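Local coordinates for protein beta-glucosidase (Chaetomella raphigera, PDB 6JXG) that probably hydrolyses terminal, non-reducing beta-D-glucosyl residues to release beta-D-glucose, as a secreted glycoside hydrolase family 3 enzyme of cellulose breakdown, at residues Leu336-Asn341 with Lys499-Ala504; Ile488-Leu493 with Gln568-Phe573. One frame throughout, in Å; residues are numbered along the deposited sequence.

Interaction 1: residues Leu336-Asn341 with Lys499-Ala504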
loop_
_atom_site.group_PDB
_atom_site.type_symbol
_atom_site.label_atom_id
_atom_site.label_comp_id
_atom_site.label_asym_id
_atom_site.label_seq_id
_atom_site.Cartn_x
_atom_site.Cartn_y
_atom_site.Cartn_z
ATOM N N LEU A 336 -3.430 -7.663 -17.133
ATOM C CA LEU A 336 -3.090 -7.949 -18.517
ATOM C C LEU A 336 -2.957 -6.684 -19.335
ATOM O O LEU A 336 -3.926 -5.937 -19.456
ATOM C CB LEU A 336 -4.147 -8.914 -19.113
ATOM C CG LEU A 336 -3.955 -9.497 -20.529
ATOM C CD1 LEU A 336 -2.688 -10.361 -20.617
ATOM C CD2 LEU A 336 -5.185 -10.285 -21.038
ATOM N N LEU A 337 -1.756 -6.449 -19.905
ATOM C CA LEU A 337 -1.502 -5.209 -20.660
ATOM C C LEU A 337 -1.689 -5.277 -22.162
ATOM O O LEU A 337 -2.187 -4.315 -22.769
ATOM C CB LEU A 337 -0.089 -4.614 -20.363
ATOM C CG LEU A 337 0.138 -4.180 -18.891
ATOM C CD1 LEU A 337 1.598 -3.679 -18.713
ATOM C CD2 LEU A 337 -0.821 -3.089 -18.406
ATOM N N THR A 338 -1.300 -6.384 -22.759
ATOM C CA THR A 338 -1.514 -6.611 -24.207
ATOM C C THR A 338 -1.831 -8.066 -24.364
ATOM O O THR A 338 -1.379 -8.877 -23.577
ATOM C CB THR A 338 -0.264 -6.300 -25.096
ATOM O OG1 THR A 338 0.810 -7.146 -24.729
ATOM C CG2 THR A 338 0.242 -4.908 -24.891
ATOM N N ASN A 339 -2.578 -8.419 -25.414
ATOM C CA ASN A 339 -2.859 -9.790 -25.745
ATOM C C ASN A 339 -3.364 -9.852 -27.197
ATOM O O ASN A 339 -4.503 -9.553 -27.455
ATOM C CB ASN A 339 -3.963 -10.277 -24.812
ATOM C CG ASN A 339 -4.218 -11.762 -24.933
ATOM O OD1 ASN A 339 -3.406 -12.499 -25.467
ATOM N ND2 ASN A 339 -5.362 -12.216 -24.447
ATOM N N LYS A 340 -2.495 -10.109 -28.123
ATOM C CA LYS A 340 -2.817 -10.096 -29.552
ATOM C C LYS A 340 -3.400 -11.424 -30.003
ATOM O O LYS A 340 -2.763 -12.461 -29.799
ATOM C CB LYS A 340 -1.554 -9.838 -30.315
ATOM C CG LYS A 340 -0.950 -8.475 -30.024
ATOM C CD LYS A 340 0.223 -8.214 -30.956
ATOM C CE LYS A 340 1.350 -7.379 -30.368
ATOM N NZ LYS A 340 1.263 -5.957 -30.785
ATOM N N ASN A 341 -4.549 -11.341 -30.718
ATOM C CA ASN A 341 -5.496 -12.447 -31.053
ATOM C C ASN A 341 -5.357 -13.636 -30.187
ATOM O O ASN A 341 -5.069 -14.741 -30.627
ATOM C CB ASN A 341 -5.451 -12.852 -32.501
ATOM C CG ASN A 341 -4.120 -12.616 -33.046
ATOM O OD1 ASN A 341 -3.171 -13.229 -32.566
ATOM N ND2 ASN A 341 -3.993 -11.612 -33.926
ATOM N N LYS A 499 3.480 -10.993 -28.124
ATOM C CA LYS A 499 2.053 -11.148 -28.348
ATOM C C LYS A 499 1.239 -10.861 -27.088
ATOM O O LYS A 499 0.064 -10.553 -27.219
ATOM C CB LYS A 499 1.705 -12.574 -28.805
ATOM C CG LYS A 499 2.489 -13.060 -30.043
ATOM C CD LYS A 499 2.315 -12.115 -31.221
ATOM C CE LYS A 499 2.940 -12.684 -32.483
ATOM N NZ LYS A 499 3.024 -11.559 -33.412
ATOM N N ALA A 500 1.839 -10.978 -25.896
ATOM C CA ALA A 500 1.113 -10.667 -24.627
ATOM C C ALA A 500 2.085 -10.192 -23.563
ATOM O O ALA A 500 3.255 -10.622 -23.520
ATOM C CB ALA A 500 0.280 -11.835 -24.169
ATOM N N ILE A 501 1.657 -9.191 -22.793
ATOM C CA ILE A 501 2.438 -8.700 -21.685
ATOM C C ILE A 501 1.540 -8.816 -20.426
ATOM O O ILE A 501 0.454 -8.238 -20.363
ATOM C CB ILE A 501 2.897 -7.254 -21.894
ATOM C CG1 ILE A 501 3.776 -7.145 -23.131
ATOM C CG2 ILE A 501 3.713 -6.783 -20.716
ATOM C CD1 ILE A 501 4.163 -5.723 -23.387
ATOM N N VAL A 502 2.021 -9.599 -19.459
ATOM C CA VAL A 502 1.335 -9.796 -18.189
ATOM C C VAL A 502 2.059 -9.047 -17.086
ATOM O O VAL A 502 3.181 -9.378 -16.778
ATOM C CB VAL A 502 1.338 -11.277 -17.866
ATOM C CG1 VAL A 502 0.645 -11.505 -16.551
ATOM C CG2 VAL A 502 0.762 -12.060 -19.082
ATOM N N TRP A 503 1.439 -7.990 -16.548
ATOM C CA TRP A 503 1.992 -7.213 -15.451
ATOM C C TRP A 503 1.564 -7.931 -14.157
ATOM O O TRP A 503 0.466 -7.698 -13.596
ATOM C CB TRP A 503 1.459 -5.795 -15.554
ATOM C CG TRP A 503 2.057 -4.853 -14.695
ATOM C CD1 TRP A 503 1.537 -4.421 -13.510
ATOM C CD2 TRP A 503 3.258 -4.115 -14.929
ATOM N NE1 TRP A 503 2.383 -3.505 -12.958
ATOM C CE2 TRP A 503 3.442 -3.269 -13.815
ATOM C CE3 TRP A 503 4.198 -4.093 -15.944
ATOM C CZ2 TRP A 503 4.529 -2.463 -13.683
ATOM C CZ3 TRP A 503 5.306 -3.291 -15.807
ATOM C CH2 TRP A 503 5.464 -2.480 -14.696
ATOM N N ALA A 504 2.434 -8.800 -13.679
ATOM C CA ALA A 504 2.041 -9.753 -12.625
ATOM C C ALA A 504 2.285 -9.208 -11.223
ATOM O O ALA A 504 1.812 -9.787 -10.241
ATOM C CB ALA A 504 2.847 -11.025 -12.806
#
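Leu337 lays its CD1 methyl against Trp503, 3.8 Å from CB and as far from CE3, meeting the indole obliquely while NE1 of that ring is hydrogen-bonded to Tyr531. CG of Leu337 stands anti to the carbonyl carbon (chi1 -63°), a rotation that carries the isobutyl group along the neighbouring strand, where CD1 also comes up to Ile501 CG2. The backbone below is irregular: Leu337 and Thr338 both sit opposite Ile501, a classic beta bulge. Leu337 N donates to Ile501 O over 2.9 Å, whereas Ile501 N reaches Thr338 O at 3.2 Å. Beyond the bulge Lys340 N closes a straighter bond to Lys499 O, 2.8 Å long with 173° at the hydrogen. This is antiparallel pairing in the C-terminal domain of the family 3 fold: 335-339 is an outermost strand of a six-stranded mixed sheet, and 498-503 joins it to the parallel strands, starting with 477-483. Thr338 turns OG1 between its backbone N and carbonyl carbon (chi1 61°), setting the oxygen 3.4 Å from Ile501 CG1. On the other face, Leu336 CD1 meets Val502 CG2 at 4.1 Å, and Asn339 OD1 lies near the Ala500 methyl while accepting a hydrogen bond from Leu344 N.

Interaction 2: residues Ile488-Leu493 with Gln568-Phe573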
loop_
_atom_site.group_PDB
_atom_site.type_symbol
_atom_site.label_atom_id
_atom_site.label_comp_id
_atom_site.label_asym_id
_atom_site.label_seq_id
_atom_site.Cartn_x
_atom_site.Cartn_y
_atom_site.Cartn_z
ATOM N N ILE A 488 9.080 1.673 -18.149
ATOM C CA ILE A 488 8.891 2.108 -19.529
ATOM C C ILE A 488 9.061 0.831 -20.364
ATOM O O ILE A 488 10.075 0.161 -20.304
ATOM C CB ILE A 488 9.924 3.196 -19.911
ATOM C CG1 ILE A 488 9.908 4.363 -18.917
ATOM C CG2 ILE A 488 9.757 3.639 -21.376
ATOM C CD1 ILE A 488 8.593 5.134 -18.823
ATOM N N LEU A 489 8.045 0.525 -21.141
ATOM C CA LEU A 489 7.947 -0.709 -21.859
ATOM C C LEU A 489 8.086 -0.503 -23.379
ATOM O O LEU A 489 7.949 -1.473 -24.117
ATOM C CB LEU A 489 6.637 -1.386 -21.560
ATOM C CG LEU A 489 6.360 -1.693 -20.089
ATOM C CD1 LEU A 489 5.037 -2.434 -19.903
ATOM C CD2 LEU A 489 7.497 -2.553 -19.596
ATOM N N GLU A 490 8.402 0.720 -23.807
ATOM C CA GLU A 490 8.452 1.052 -25.233
ATOM C C GLU A 490 9.395 0.114 -26.015
ATOM O O GLU A 490 9.045 -0.366 -27.068
ATOM C CB GLU A 490 8.900 2.500 -25.449
ATOM C CG GLU A 490 7.950 3.524 -24.854
ATOM C CD GLU A 490 6.532 3.383 -25.371
ATOM O OE1 GLU A 490 5.623 2.960 -24.633
ATOM O OE2 GLU A 490 6.324 3.653 -26.558
ATOM N N ASP A 491 10.558 -0.204 -25.466
ATOM C CA ASP A 491 11.425 -1.169 -26.167
ATOM C C ASP A 491 10.832 -2.553 -26.335
ATOM O O ASP A 491 11.101 -3.264 -27.353
ATOM C CB ASP A 491 12.763 -1.330 -25.437
ATOM C CG ASP A 491 13.600 -0.095 -25.492
ATOM O OD1 ASP A 491 13.332 0.736 -26.373
ATOM O OD2 ASP A 491 14.451 0.108 -24.582
ATOM N N ILE A 492 10.038 -2.984 -25.355
ATOM C CA ILE A 492 9.447 -4.295 -25.406
ATOM C C ILE A 492 8.304 -4.289 -26.405
ATOM O O ILE A 492 8.219 -5.195 -27.243
ATOM C CB ILE A 492 9.005 -4.768 -24.015
ATOM C CG1 ILE A 492 10.283 -5.068 -23.258
ATOM C CG2 ILE A 492 8.028 -5.934 -24.120
ATOM C CD1 ILE A 492 10.070 -5.423 -21.794
ATOM N N LEU A 493 7.472 -3.249 -26.354
ATOM C CA LEU A 493 6.326 -3.091 -27.216
ATOM C C LEU A 493 6.659 -2.948 -28.718
ATOM O O LEU A 493 5.850 -3.289 -29.588
ATOM C CB LEU A 493 5.539 -1.850 -26.767
ATOM C CG LEU A 493 4.750 -1.990 -25.440
ATOM C CD1 LEU A 493 4.329 -0.636 -24.927
ATOM C CD2 LEU A 493 3.577 -2.932 -25.576
ATOM N N GLN A 568 -0.188 11.646 -23.445
ATOM C CA GLN A 568 -0.713 10.319 -23.598
ATOM C C GLN A 568 0.239 9.309 -22.905
ATOM O O GLN A 568 1.412 9.203 -23.263
ATOM C CB GLN A 568 -0.887 9.896 -25.081
ATOM C CG GLN A 568 -2.085 10.498 -25.803
ATOM C CD GLN A 568 -1.639 11.570 -26.789
ATOM O OE1 GLN A 568 -0.820 11.304 -27.677
ATOM N NE2 GLN A 568 -2.159 12.801 -26.626
ATOM N N PRO A 569 -0.312 8.524 -21.971
ATOM C CA PRO A 569 0.522 7.523 -21.362
ATOM C C PRO A 569 0.546 6.369 -22.301
ATOM O O PRO A 569 -0.261 6.352 -23.264
ATOM C CB PRO A 569 -0.255 7.186 -20.048
ATOM C CG PRO A 569 -1.668 7.674 -20.216
ATOM C CD PRO A 569 -1.668 8.602 -21.401
ATOM N N ARG A 570 1.348 5.345 -21.997
ATOM C CA ARG A 570 1.261 4.112 -22.753
ATOM C C ARG A 570 0.105 3.286 -22.235
ATOM O O ARG A 570 -0.755 2.877 -23.007
ATOM C CB ARG A 570 2.555 3.369 -22.713
ATOM C CG ARG A 570 2.480 1.971 -23.280
ATOM C CD ARG A 570 1.975 2.000 -24.754
ATOM N NE ARG A 570 2.941 2.659 -25.604
ATOM C CZ ARG A 570 2.668 3.224 -26.781
ATOM N NH1 ARG A 570 1.448 3.225 -27.283
ATOM N NH2 ARG A 570 3.631 3.808 -27.463
ATOM N N PHE A 571 0.072 3.039 -20.925
ATOM C CA PHE A 571 -1.074 2.403 -20.281
ATOM C C PHE A 571 -1.459 3.314 -19.105
ATOM O O PHE A 571 -0.604 3.616 -18.249
ATOM C CB PHE A 571 -0.704 1.023 -19.803
ATOM C CG PHE A 571 -0.193 0.118 -20.910
ATOM C CD1 PHE A 571 -1.036 -0.237 -21.940
ATOM C CD2 PHE A 571 1.096 -0.384 -20.866
ATOM C CE1 PHE A 571 -0.579 -1.098 -22.983
ATOM C CE2 PHE A 571 1.537 -1.244 -21.869
ATOM C CZ PHE A 571 0.696 -1.576 -22.930
ATOM N N GLU A 572 -2.705 3.797 -19.130
ATOM C CA GLU A 572 -3.187 4.718 -18.148
ATOM C C GLU A 572 -3.520 4.076 -16.797
ATOM O O GLU A 572 -3.793 2.854 -16.681
ATOM C CB GLU A 572 -4.411 5.458 -18.708
ATOM C CG GLU A 572 -5.646 4.582 -18.870
ATOM C CD GLU A 572 -5.800 3.850 -20.214
ATOM O OE1 GLU A 572 -4.823 3.742 -20.984
ATOM O OE2 GLU A 572 -6.914 3.354 -20.445
ATOM N N PHE A 573 -3.545 4.916 -15.777
ATOM C CA PHE A 573 -4.113 4.540 -14.481
ATOM C C PHE A 573 -5.495 3.930 -14.699
ATOM O O PHE A 573 -6.294 4.492 -15.416
ATOM C CB PHE A 573 -4.178 5.765 -13.591
ATOM C CG PHE A 573 -4.837 5.552 -12.231
ATOM C CD1 PHE A 573 -4.091 5.133 -11.098
ATOM C CD2 PHE A 573 -6.206 5.723 -12.088
ATOM C CE1 PHE A 573 -4.697 4.922 -9.862
ATOM C CE2 PHE A 573 -6.804 5.548 -10.833
ATOM C CZ PHE A 573 -6.049 5.155 -9.716
#
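Arg570 takes hold of Glu490 side-on, through NE and NH2, with the carboxylate and guanidinium planes only 12° apart. NE gives its hydrogen to OE1 of Glu490 over 2.9 Å and NH2 gives one to OE2 of the same residue over 2.8 Å, both nearly straight and both on syn lone pairs. In Arg570 two bends, at chi2 and chi3 (57° and 66°), fold the chain and present the NE/NH2 edge of the guanidinium to the carboxylate. Glu490 opens the short helix 490-493, just after Leu489 at the N-cap, and the loop carrying Arg570 bulges where Arg570 and Phe571 both face Ile533; the salt bridge thus pins helix to loop within the family 3 C-terminal domain. Leu493 CD1 runs alongside the arginine methylenes, 3.5 Å from CD of Arg570. CG of Arg570 lies over one face of the Phe571 ring, 3.6 Å above its plane and displaced toward the rim. A methionine in place of Arg570 would probably leave the Glu490 carboxylate without its paired donors and free to turn. At the Phe571 ring edge, Leu493 CD2 approaches CZ at 4.1 Å and Leu489 CD1 approaches CE2 at 4.2 Å.

Overall arrangement
From the N terminus the chain first builds the N-terminal domain, with its sheet of strands between 41 and 231, and then lays down strand 335-339; it runs on through the parallel strands 351-355, 410-414, 431-438 and 477-483 before reaching 488-493. Strand 498-503 follows almost at once, and interaction 1 closes a loop of 157 intervening residues by returning to the sheet edge. Interaction 2 closes later, when 568-573 comes back to helix 490-493 over 74 residues. Because 488-493 falls inside the first loop and 568-573 beyond it, the two loops cross. Their centres are 12 Å apart and they touch directly: Ile501 CD1 packs on Leu493 CD2 at 3.6 Å, and Thr338 CG2 approaches Phe571 CZ, joining sheet, helix and late loop.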